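PDB 4W8Z: CRISPR system Cmr subunit Cmr1-1 from Pyrococcus furiosus, which forms part of the type III-B Cmr ribonucleoprotein complex of CRISPR immunity, binding RNA and, with Cmr6, capping the helical Cmr4-Cmr5 core built along the crRNA. Local coordinates for residues E10-E15 against A171-L176. Residues are numbered along the deposited sequence; the frame is centred on the assembly and turned at random.
Sequences EEFEIE and ASSEVL
Glu11 and Ser172 form the antiparallel hydrogen-bonded pair that joins strand 8-16 to the last residues of strand 166-172. Both belong to the four-stranded antiparallel sheet of a ferredoxin-like (RRM-like) fold, as in RAMP proteins, with 8-16 a central strand and 166-172 at one edge. Ser172 N donates to Glu11 O at 3.0 Å, while the return bond from Glu11 N to Ser172 O is weak. The next pair, Phe12 with Ala171, is non-hydrogen-bonded, and beyond Ser172 the chain leaves the strand and turns into helix 174-178.

Glu10 follows it there. Its CG lies beside the backbone N (chi1 -55°) and the side chain bends at chi2 (-84°), which carries the carboxylate to the start of the helix. Ser173, the N-cap residue, accepts from Leu176 N, 3.1 Å from Ser173 OG with an N-H...O angle of 166°. Serine suits this place because its short side chain sets an acceptor over the first turn. The same OG lies against Glu10 OE1, probably donating to it, but is modelled too close for the length to mean anything. Weak bonds reach the carboxylate from two backbone amides of the first turn: Val175 N is 3.4 Å from each of Glu10 OE1 and OE2, and Glu174 N lies 3.3 Å from Glu10 OE2. Val175 crosses the glutamate at about a right angle, its CG2 3.4 Å from Glu10 CD.

On the sheet face of Phe12 and Ala171, the small alanine methyl, CB, lies obliquely 3.5 Å from Phe12 CD1, and Leu176 CD1 meets the ring at its edge. Helix 136-152 adds Leu146 against Phe12, and its Thr143 bonds weakly to Glu10 OE1.

Through its weak bonds to the amides of Glu174 and Val175, the buried carboxylate of Glu10 links strand 8-16 to the start of helix 174-178, where the amide dipoles probably favour its negative charge.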
ATOM      1  N   GLU A  10      -8.047 -13.111 -17.374  1.00 84.40           N
ATOM      2  CA  GLU A  10      -7.478 -11.766 -17.377  1.00 82.59           C
ATOM      3  C   GLU A  10      -5.964 -11.841 -17.230  1.00 85.43           C
ATOM      4  O   GLU A  10      -5.458 -12.527 -16.344  1.00 94.82           O
ATOM      5  CB  GLU A  10      -8.072 -10.928 -16.244  1.00 84.10           C
ATOM      6  CG  GLU A  10      -9.585 -10.860 -16.241  1.00 85.30           C
ATOM      7  CD  GLU A  10     -10.119  -9.781 -17.159  1.00 97.31           C
ATOM      8  OE1 GLU A  10      -9.767  -8.598 -16.951  1.00 94.59           O
ATOM      9  OE2 GLU A  10     -10.892 -10.114 -18.087  1.00 99.14           O
ATOM     10  N   GLU A  11      -5.237 -11.142 -18.094  1.00 86.45           N
ATOM     11  CA  GLU A  11      -3.782 -11.226 -18.080  1.00 88.73           C
ATOM     12  C   GLU A  11      -3.132  -9.855 -17.910  1.00 83.10           C
ATOM     13  O   GLU A  11      -3.571  -8.873 -18.506  1.00 88.72           O
ATOM     14  CB  GLU A  11      -3.284 -11.890 -19.362  1.00 97.27           C
ATOM     15  CG  GLU A  11      -4.077 -13.121 -19.779  1.00108.88           C
ATOM     16  CD  GLU A  11      -3.433 -13.869 -20.932  1.00119.63           C
ATOM     17  OE1 GLU A  11      -2.284 -14.333 -20.770  1.00124.36           O
ATOM     18  OE2 GLU A  11      -4.073 -13.991 -21.998  1.00116.95           O
ATOM     19  N   PHE A  12      -2.085  -9.798 -17.094  1.00 80.38           N
ATOM     20  CA  PHE A  12      -1.394  -8.544 -16.812  1.00 77.81           C
ATOM     21  C   PHE A  12       0.120  -8.704 -16.772  1.00 81.08           C
ATOM     22  O   PHE A  12       0.635  -9.729 -16.328  1.00 81.98           O
ATOM     23  CB  PHE A  12      -1.853  -7.961 -15.471  1.00 80.16           C
ATOM     24  CG  PHE A  12      -3.314  -7.639 -15.411  1.00 75.82           C
ATOM     25  CD1 PHE A  12      -3.770  -6.375 -15.733  1.00 68.23           C
ATOM     26  CD2 PHE A  12      -4.231  -8.600 -15.019  1.00 71.53           C
ATOM     27  CE1 PHE A  12      -5.113  -6.074 -15.675  1.00 67.55           C
ATOM     28  CE2 PHE A  12      -5.578  -8.306 -14.959  1.00 74.22           C
ATOM     29  CZ  PHE A  12      -6.019  -7.042 -15.287  1.00 75.58           C
ATOM     30  N   GLU A  13       0.828  -7.680 -17.231  1.00 76.36           N
ATOM     31  CA  GLU A  13       2.245  -7.544 -16.926  1.00 77.14           C
ATOM     32  C   GLU A  13       2.441  -6.299 -16.076  1.00 76.59           C
ATOM     33  O   GLU A  13       2.135  -5.190 -16.514  1.00 72.81           O
ATOM     34  CB  GLU A  13       3.092  -7.454 -18.196  1.00 80.28           C
ATOM     35  CG  GLU A  13       3.719  -8.766 -18.625  1.00 84.50           C
ATOM     36  CD  GLU A  13       4.919  -8.566 -19.535  1.00 98.27           C
ATOM     37  OE1 GLU A  13       5.044  -9.306 -20.538  1.00109.84           O
ATOM     38  OE2 GLU A  13       5.741  -7.669 -19.240  1.00 91.74           O
ATOM     39  N   ILE A  14       2.925  -6.479 -14.852  1.00 74.84           N
ATOM     40  CA  ILE A  14       3.218  -5.331 -14.005  1.00 75.84           C
ATOM     41  C   ILE A  14       4.725  -5.143 -13.878  1.00 77.36           C
ATOM     42  O   ILE A  14       5.497  -6.086 -14.033  1.00 80.05           O
ATOM     43  CB  ILE A  14       2.580  -5.461 -12.605  1.00 70.32           C
ATOM     44  CG1 ILE A  14       3.377  -6.425 -11.724  1.00 81.70           C
ATOM     45  CG2 ILE A  14       1.128  -5.893 -12.724  1.00 69.04           C
ATOM     46  CD1 ILE A  14       2.849  -6.537 -10.304  1.00 74.70           C
ATOM     47  N   GLU A  15       5.138  -3.908 -13.628  1.00 76.34           N
ATOM     48  CA  GLU A  15       6.548  -3.575 -13.537  1.00 77.76           C
ATOM     49  C   GLU A  15       6.814  -2.785 -12.259  1.00 85.93           C
ATOM     50  O   GLU A  15       5.998  -1.954 -11.851  1.00 83.99           O
ATOM     51  CB  GLU A  15       6.985  -2.779 -14.769  1.00 81.98           C
ATOM     52  CG  GLU A  15       8.417  -2.278 -14.727  1.00 88.59           C
ATOM     53  CD  GLU A  15       8.792  -1.466 -15.955  1.00 95.39           C
ATOM     54  OE1 GLU A  15       8.565  -1.948 -17.086  1.00 90.99           O
ATOM     55  OE2 GLU A  15       9.308  -0.339 -15.788  1.00 99.51           O
ATOM     56  N   ALA A 171      -1.560  -5.302 -20.780  1.00 77.19           N
ATOM     57  CA  ALA A 171      -2.595  -6.193 -20.287  1.00 76.00           C
ATOM     58  C   ALA A 171      -3.593  -6.554 -21.376  1.00 83.90           C
ATOM     59  O   ALA A 171      -3.651  -5.911 -22.426  1.00 81.69           O
ATOM     60  CB  ALA A 171      -3.314  -5.558 -19.111  1.00 69.01           C
ATOM     61  N   SER A 172      -4.363  -7.605 -21.115  1.00 84.06           N
ATOM     62  CA  SER A 172      -5.539  -7.936 -21.906  1.00 80.51           C
ATOM     63  C   SER A 172      -6.679  -8.182 -20.932  1.00 83.36           C
ATOM     64  O   SER A 172      -6.803  -9.269 -20.366  1.00 87.82           O
ATOM     65  CB  SER A 172      -5.302  -9.159 -22.788  1.00 82.11           C
ATOM     66  OG  SER A 172      -6.494  -9.536 -23.462  1.00 83.31           O
ATOM     67  N   SER A 173      -7.499  -7.159 -20.724  1.00 78.54           N
ATOM     68  CA  SER A 173      -8.509  -7.210 -19.678  1.00 79.60           C
ATOM     69  C   SER A 173      -9.879  -6.771 -20.167  1.00 88.24           C
ATOM     70  O   SER A 173     -10.138  -5.578 -20.318  1.00 90.92           O
ATOM     71  CB  SER A 173      -8.087  -6.339 -18.498  1.00 74.57           C
ATOM     72  OG  SER A 173      -9.079  -6.347 -17.490  1.00 74.94           O
ATOM     73  N   GLU A 174     -10.754  -7.741 -20.408  1.00 88.72           N
ATOM     74  CA  GLU A 174     -12.115  -7.442 -20.822  1.00 84.77           C
ATOM     75  C   GLU A 174     -12.881  -6.816 -19.665  1.00 89.12           C
ATOM     76  O   GLU A 174     -13.806  -6.034 -19.878  1.00 99.20           O
ATOM     77  CB  GLU A 174     -12.829  -8.701 -21.316  1.00 88.02           C
ATOM     78  CG  GLU A 174     -12.321  -9.216 -22.654  1.00 90.16           C
ATOM     79  CD  GLU A 174     -13.155 -10.365 -23.195  1.00 97.90           C
ATOM     80  OE1 GLU A 174     -14.211 -10.672 -22.597  1.00 94.83           O
ATOM     81  OE2 GLU A 174     -12.756 -10.961 -24.222  1.00 98.60           O
ATOM     82  N   VAL A 175     -12.483  -7.152 -18.440  1.00 86.51           N
ATOM     83  CA  VAL A 175     -13.144  -6.616 -17.253  1.00 79.00           C
ATOM     84  C   VAL A 175     -12.903  -5.115 -17.103  1.00 77.60           C
ATOM     85  O   VAL A 175     -13.846  -4.354 -16.900  1.00 84.42           O
ATOM     86  CB  VAL A 175     -12.680  -7.332 -15.974  1.00 78.57           C
ATOM     87  CG1 VAL A 175     -13.215  -6.612 -14.746  1.00 79.50           C
ATOM     88  CG2 VAL A 175     -13.139  -8.774 -15.987  1.00 81.69           C
ATOM     89  N   LEU A 176     -11.647  -4.692 -17.206  1.00 73.40           N
ATOM     90  CA  LEU A 176     -11.320  -3.271 -17.138  1.00 72.65           C
ATOM     91  C   LEU A 176     -11.945  -2.501 -18.295  1.00 78.57           C
ATOM     92  O   LEU A 176     -12.360  -1.354 -18.133  1.00 83.32           O
ATOM     93  CB  LEU A 176      -9.807  -3.060 -17.133  1.00 70.16           C
ATOM     94  CG  LEU A 176      -9.066  -3.466 -15.857  1.00 76.36           C
ATOM     95  CD1 LEU A 176      -7.615  -2.978 -15.907  1.00 70.36           C
ATOM     96  CD2 LEU A 176      -9.785  -2.955 -14.607  1.00 63.04           C
TER